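Long-range contacts in thioredoxin domain-containing protein (Silicibacter pomeroyi, PDB 3EYT), which is of unknown function but has a thioredoxin-like fold of the AhpC/TSA family and may act as an oxidoreductase, possibly with antioxidant activity: residues Val65-Thr70 with Phe94-Asp99; Ile48-Gln52 with Tyr90-Phe94. All blocks are in the same frame, centred on the assembly; numbering follows the deposited sequence. Where two conformers were deposited one is given.

Interaction 1. Residues Val65-Thr70 with Phe94-Asp99; sequences VLGLHT and FPVGVD
His69 O is gripped twice: Asp99 N donates to it at 3.0 Å, and a water, which also donates to Asp99 O, has its oxygen 2.8 Å from His69 O. Behind this end the strands run parallel, with Gly67, Leu68 and His69 paired to Val96, Gly97 and Val98. Their ladder starts with Gly67 N to Pro95 O at 2.7 Å, almost straight at 178°, and goes on through Gly97 N to Gly67 O and His69 N to Gly97 O. Gly67 has no side chain, and Val96 and Phe94 fill the place beside it; Phe94 CE1 lies 3.6 Å from Gly67 N. With CG lodged between the backbone N and the carbonyl carbon (chi1 57°), the Phe94 ring swings back over residues 65-67. There Val65 CG1 sits over the centre of one ring face as a CH-pi contact, 4.2 Å from the centroid. Back at the His69 end, Thr70 CG2 lies 3.5 Å from Asp99 OD2. The carboxylate of Asp99 is taken up by Thr109 N and Met110 N, while His69 NE2 bonds Met38 N. The strands belong to a beta-alpha-beta unit of the thioredoxin fold, helix 80-89 being the crossover. Two amide donors at a helix start would be expected to favour the ionised form of buried Asp99, and they tie strand 96-99 to helix 108-112.

Interaction 2. Residues Ile48-Gln52 with Tyr90-Phe94; sequences IPLAQ and YRIKF
Tyr90 and Arg91 face Gln52 with their carbonyl oxygens where the chain leaves helix 80-89 through a Schellman motif. Tyr90 is the first residue to depart from helical geometry; its ring meets that of Phe86, and the residue also packs on Pro41 of a second subunit. Arg91, with a positive phi of 47°, is the C-prime residue: its N bonds His88 O, and Ile92 N reaches back to Leu87 O. Arg91 O comes 3.3 Å from Gln52 NE2, but Gln52 was deposited in two conformers, so the position of its amide is doubtful. Ile92 puts its side chain into the interior. Its CD1 touches Ile48 CG2 at 3.8 Å, the two side chains crossing at about a right angle. On Ile48 the branch used is the one opposite the backbone N, CG1 being turned beside that N (chi1 -77°). Phe86 of helix 80-89 touches both isoleucines, closing an apolar cluster between the two helices. Past Lys93, the Phe94 ring meets helix 41-57 at Ala51 and Gln52. In one of its two conformers Gln52 CG lies at the ring edge, near its plane, 3.9 Å from Phe94 CE2. Ala51 CB lies 3.8 Å from Phe94 CZ, oblique to the ring.

Interactions 1 and 2, with centres about 10 Å apart, share Phe94. Its ring lies between them: Val65 CG1 from strand 63-69 occupies one face, and Ile92 CG2 lies over the opposite face, toward the rim. The contacts also touch directly, Val65 CG1 packing 3.8 Å from Ala51 O. Together they pack helix 41-57 and the loop 90-94 against the parallel strands 63-69 and 96-99. Cys40 and Cys43 form a CxxC pattern at the start of helix 41-57, consistent with a thioredoxin-type redox site; the side chains of Thr70 of interaction 1 and Ile48 of interaction 2 lie near it without touching.

Interaction 1. Residues Val65-Thr70 with Phe94-Asp99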
loop_
_atom_site.group_PDB
_atom_site.type_symbol
_atom_site.label_atom_id
_atom_site.label_comp_id
_atom_site.label_asym_id
_atom_site.label_seq_id
_atom_site.Cartn_x
_atom_site.Cartn_y
_atom_site.Cartn_z
ATOM N N VAL C 65 25.660 -0.187 9.673
ATOM C CA VAL C 65 24.393 -0.617 10.231
ATOM C C VAL C 65 23.311 -0.322 9.193
ATOM O O VAL C 65 23.179 0.809 8.726
ATOM C CB VAL C 65 24.047 0.119 11.565
ATOM C CG1 VAL C 65 22.640 -0.300 12.091
ATOM C CG2 VAL C 65 25.088 -0.150 12.628
ATOM N N LEU C 66 22.563 -1.355 8.837
ATOM C CA LEU C 66 21.535 -1.299 7.782
ATOM C C LEU C 66 20.235 -1.788 8.373
ATOM O O LEU C 66 20.250 -2.734 9.152
ATOM C CB LEU C 66 21.860 -2.270 6.642
ATOM C CG LEU C 66 23.232 -2.146 5.991
ATOM C CD1 LEU C 66 23.326 -3.062 4.809
ATOM C CD2 LEU C 66 23.513 -0.658 5.616
ATOM N N GLY C 67 19.122 -1.179 7.972
ATOM C CA GLY C 67 17.790 -1.722 8.291
ATOM C C GLY C 67 17.293 -2.504 7.076
ATOM O O GLY C 67 17.552 -2.121 5.938
ATOM N N LEU C 68 16.561 -3.580 7.304
ATOM C CA LEU C 68 15.938 -4.300 6.207
ATOM C C LEU C 68 14.448 -4.470 6.544
ATOM O O LEU C 68 14.096 -5.161 7.507
ATOM C CB LEU C 68 16.637 -5.648 6.005
ATOM C CG LEU C 68 16.039 -6.532 4.916
ATOM C CD1 LEU C 68 16.349 -5.921 3.550
ATOM C CD2 LEU C 68 16.552 -7.986 4.988
ATOM N N HIS C 69 13.582 -3.783 5.795
ATOM C CA HIS C 69 12.123 -3.873 6.066
ATOM C C HIS C 69 11.562 -5.112 5.350
ATOM O O HIS C 69 11.418 -5.143 4.104
ATOM C CB HIS C 69 11.397 -2.587 5.637
ATOM C CG HIS C 69 10.034 -2.429 6.263
ATOM N ND1 HIS C 69 8.933 -2.010 5.551
ATOM C CD2 HIS C 69 9.606 -2.638 7.528
ATOM C CE1 HIS C 69 7.882 -1.966 6.353
ATOM N NE2 HIS C 69 8.269 -2.336 7.560
ATOM N N THR C 70 11.311 -6.147 6.144
ATOM C CA THR C 70 10.962 -7.486 5.608
ATOM C C THR C 70 9.484 -7.700 5.939
ATOM O O THR C 70 9.132 -8.278 6.981
ATOM C CB THR C 70 11.834 -8.553 6.265
ATOM O OG1 THR C 70 11.734 -8.439 7.708
ATOM C CG2 THR C 70 13.309 -8.402 5.871
ATOM N N PHE C 94 19.815 5.740 9.665
ATOM C CA PHE C 94 20.683 4.813 8.899
ATOM C C PHE C 94 19.949 4.198 7.679
ATOM O O PHE C 94 18.718 4.259 7.608
ATOM C CB PHE C 94 21.313 3.752 9.801
ATOM C CG PHE C 94 20.323 2.933 10.562
ATOM C CD1 PHE C 94 19.551 1.967 9.916
ATOM C CD2 PHE C 94 20.167 3.125 11.940
ATOM C CE1 PHE C 94 18.605 1.210 10.647
ATOM C CE2 PHE C 94 19.262 2.382 12.672
ATOM C CZ PHE C 94 18.471 1.413 12.025
ATOM N N PRO C 95 20.705 3.644 6.711
ATOM C CA PRO C 95 20.067 3.194 5.479
ATOM C C PRO C 95 19.088 2.071 5.762
ATOM O O PRO C 95 19.344 1.169 6.577
ATOM C CB PRO C 95 21.236 2.693 4.627
ATOM C CG PRO C 95 22.440 3.482 5.158
ATOM C CD PRO C 95 22.186 3.542 6.636
ATOM N N VAL C 96 17.941 2.169 5.130
ATOM C CA VAL C 96 16.922 1.131 5.284
ATOM C C VAL C 96 16.466 0.658 3.914
ATOM O O VAL C 96 16.026 1.466 3.086
ATOM C CB VAL C 96 15.732 1.634 6.099
ATOM C CG1 VAL C 96 14.637 0.557 6.254
ATOM C CG2 VAL C 96 16.209 2.165 7.468
ATOM N N GLY C 97 16.541 -0.657 3.700
ATOM C CA GLY C 97 16.192 -1.238 2.378
ATOM C C GLY C 97 14.858 -1.951 2.471
ATOM O O GLY C 97 14.629 -2.673 3.432
ATOM N N VAL C 98 13.968 -1.748 1.491
ATOM C CA VAL C 98 12.722 -2.512 1.445
ATOM C C VAL C 98 13.008 -3.831 0.704
ATOM O O VAL C 98 13.449 -3.833 -0.471
ATOM C CB VAL C 98 11.590 -1.754 0.709
ATOM C CG1 VAL C 98 10.303 -2.643 0.581
ATOM C CG2 VAL C 98 11.264 -0.426 1.429
ATOM N N ASP C 99 12.757 -4.933 1.394
ATOM C CA ASP C 99 13.046 -6.261 0.852
ATOM C C ASP C 99 12.092 -6.497 -0.335
ATOM O O ASP C 99 10.916 -6.163 -0.276
ATOM C CB ASP C 99 12.809 -7.290 1.926
ATOM C CG ASP C 99 13.480 -8.635 1.631
ATOM O OD1 ASP C 99 13.983 -8.898 0.488
ATOM O OD2 ASP C 99 13.467 -9.455 2.558
HETATM O O HOH W 1 9.342 -6.138 2.500
#

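Interaction 2. Residues Ile48-Gln52 with Tyr90-Phe94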
loop_
_atom_site.group_PDB
_atom_site.type_symbol
_atom_site.label_atom_id
_atom_site.label_comp_id
_atom_site.label_asym_id
_atom_site.label_seq_id
_atom_site.Cartn_x
_atom_site.Cartn_y
_atom_site.Cartn_z
ATOM N N ILE C 48 14.782 -2.043 16.704
ATOM C CA ILE C 48 15.210 -0.758 16.182
ATOM C C ILE C 48 16.044 0.021 17.245
ATOM O O ILE C 48 17.122 0.500 16.929
ATOM C CB ILE C 48 13.993 0.030 15.624
ATOM C CG1 ILE C 48 13.604 -0.540 14.243
ATOM C CG2 ILE C 48 14.325 1.488 15.460
ATOM C CD1 ILE C 48 12.197 -0.184 13.854
ATOM N N PRO C 49 15.578 0.107 18.510
ATOM C CA PRO C 49 16.467 0.789 19.470
ATOM C C PRO C 49 17.820 0.108 19.600
ATOM O O PRO C 49 18.817 0.787 19.777
ATOM C CB PRO C 49 15.690 0.726 20.793
ATOM C CG PRO C 49 14.247 0.697 20.343
ATOM C CD PRO C 49 14.270 -0.207 19.112
ATOM N N LEU C 50 17.868 -1.219 19.473
ATOM C CA LEU C 50 19.175 -1.905 19.487
ATOM C C LEU C 50 20.061 -1.487 18.303
ATOM O O LEU C 50 21.240 -1.210 18.478
ATOM C CB LEU C 50 19.002 -3.425 19.520
ATOM C CG LEU C 50 20.281 -4.260 19.415
ATOM C CD1 LEU C 50 21.235 -3.988 20.598
ATOM C CD2 LEU C 50 19.951 -5.768 19.313
ATOM N N ALA C 51 19.481 -1.438 17.095
ATOM C CA ALA C 51 20.241 -1.043 15.916
ATOM C C ALA C 51 20.806 0.381 16.083
ATOM O O ALA C 51 21.950 0.642 15.696
ATOM C CB ALA C 51 19.392 -1.152 14.655
ATOM N N GLN C 52 20.024 1.277 16.669
ATOM C CA GLN C 52 20.479 2.641 16.909
ATOM C C GLN C 52 21.609 2.742 17.939
ATOM O O GLN C 52 22.465 3.617 17.827
ATOM C CB GLN C 52 19.301 3.521 17.305
ATOM C CG GLN C 52 18.281 3.660 16.187
ATOM C CD GLN C 52 17.159 4.585 16.541
ATOM O OE1 GLN C 52 16.426 4.343 17.488
ATOM N NE2 GLN C 52 16.997 5.631 15.772
ATOM N N TYR C 90 10.313 8.169 14.048
ATOM C CA TYR C 90 11.195 7.498 14.973
ATOM C C TYR C 90 12.653 7.910 14.790
ATOM O O TYR C 90 13.553 7.281 15.370
ATOM C CB TYR C 90 11.043 5.992 14.811
ATOM C CG TYR C 90 9.789 5.494 15.481
ATOM C CD1 TYR C 90 8.553 5.514 14.813
ATOM C CD2 TYR C 90 9.832 5.030 16.794
ATOM C CE1 TYR C 90 7.404 5.090 15.454
ATOM C CE2 TYR C 90 8.676 4.613 17.446
ATOM C CZ TYR C 90 7.487 4.617 16.760
ATOM O OH TYR C 90 6.357 4.172 17.400
ATOM N N ARG C 91 12.895 8.915 13.946
ATOM C CA ARG C 91 14.256 9.398 13.679
ATOM C C ARG C 91 15.294 8.303 13.401
ATOM O O ARG C 91 16.386 8.292 13.970
ATOM C CB ARG C 91 14.749 10.255 14.838
ATOM C CG ARG C 91 13.806 11.359 15.184
ATOM C CD ARG C 91 14.393 12.118 16.365
ATOM N NE ARG C 91 13.390 12.987 16.953
ATOM C CZ ARG C 91 13.083 13.018 18.248
ATOM N NH1 ARG C 91 13.725 12.236 19.118
ATOM N NH2 ARG C 91 12.142 13.849 18.676
ATOM N N ILE C 92 14.952 7.397 12.502
ATOM C CA ILE C 92 15.861 6.369 12.063
ATOM C C ILE C 92 16.595 6.928 10.854
ATOM O O ILE C 92 15.976 7.192 9.815
ATOM C CB ILE C 92 15.074 5.125 11.692
ATOM C CG1 ILE C 92 14.357 4.614 12.951
ATOM C CG2 ILE C 92 16.002 4.077 11.021
ATOM C CD1 ILE C 92 13.120 3.746 12.660
ATOM N N LYS C 93 17.900 7.142 11.004
ATOM C CA LYS C 93 18.662 7.874 10.017
ATOM C C LYS C 93 19.600 6.971 9.213
ATOM O O LYS C 93 20.153 7.405 8.194
ATOM C CB LYS C 93 19.510 8.985 10.681
ATOM C CG LYS C 93 18.807 9.990 11.608
ATOM C CD LYS C 93 17.648 10.699 10.952
ATOM C CE LYS C 93 17.065 11.771 11.899
ATOM N NZ LYS C 93 18.070 12.821 12.311
ATOM N N PHE C 94 19.815 5.740 9.665
ATOM C CA PHE C 94 20.683 4.813 8.899
ATOM C C PHE C 94 19.949 4.198 7.679
ATOM O O PHE C 94 18.718 4.259 7.608
ATOM C CB PHE C 94 21.313 3.752 9.801
ATOM C CG PHE C 94 20.323 2.933 10.562
ATOM C CD1 PHE C 94 19.551 1.967 9.916
ATOM C CD2 PHE C 94 20.167 3.125 11.940
ATOM C CE1 PHE C 94 18.605 1.210 10.647
ATOM C CE2 PHE C 94 19.262 2.382 12.672
ATOM C CZ PHE C 94 18.471 1.413 12.025
#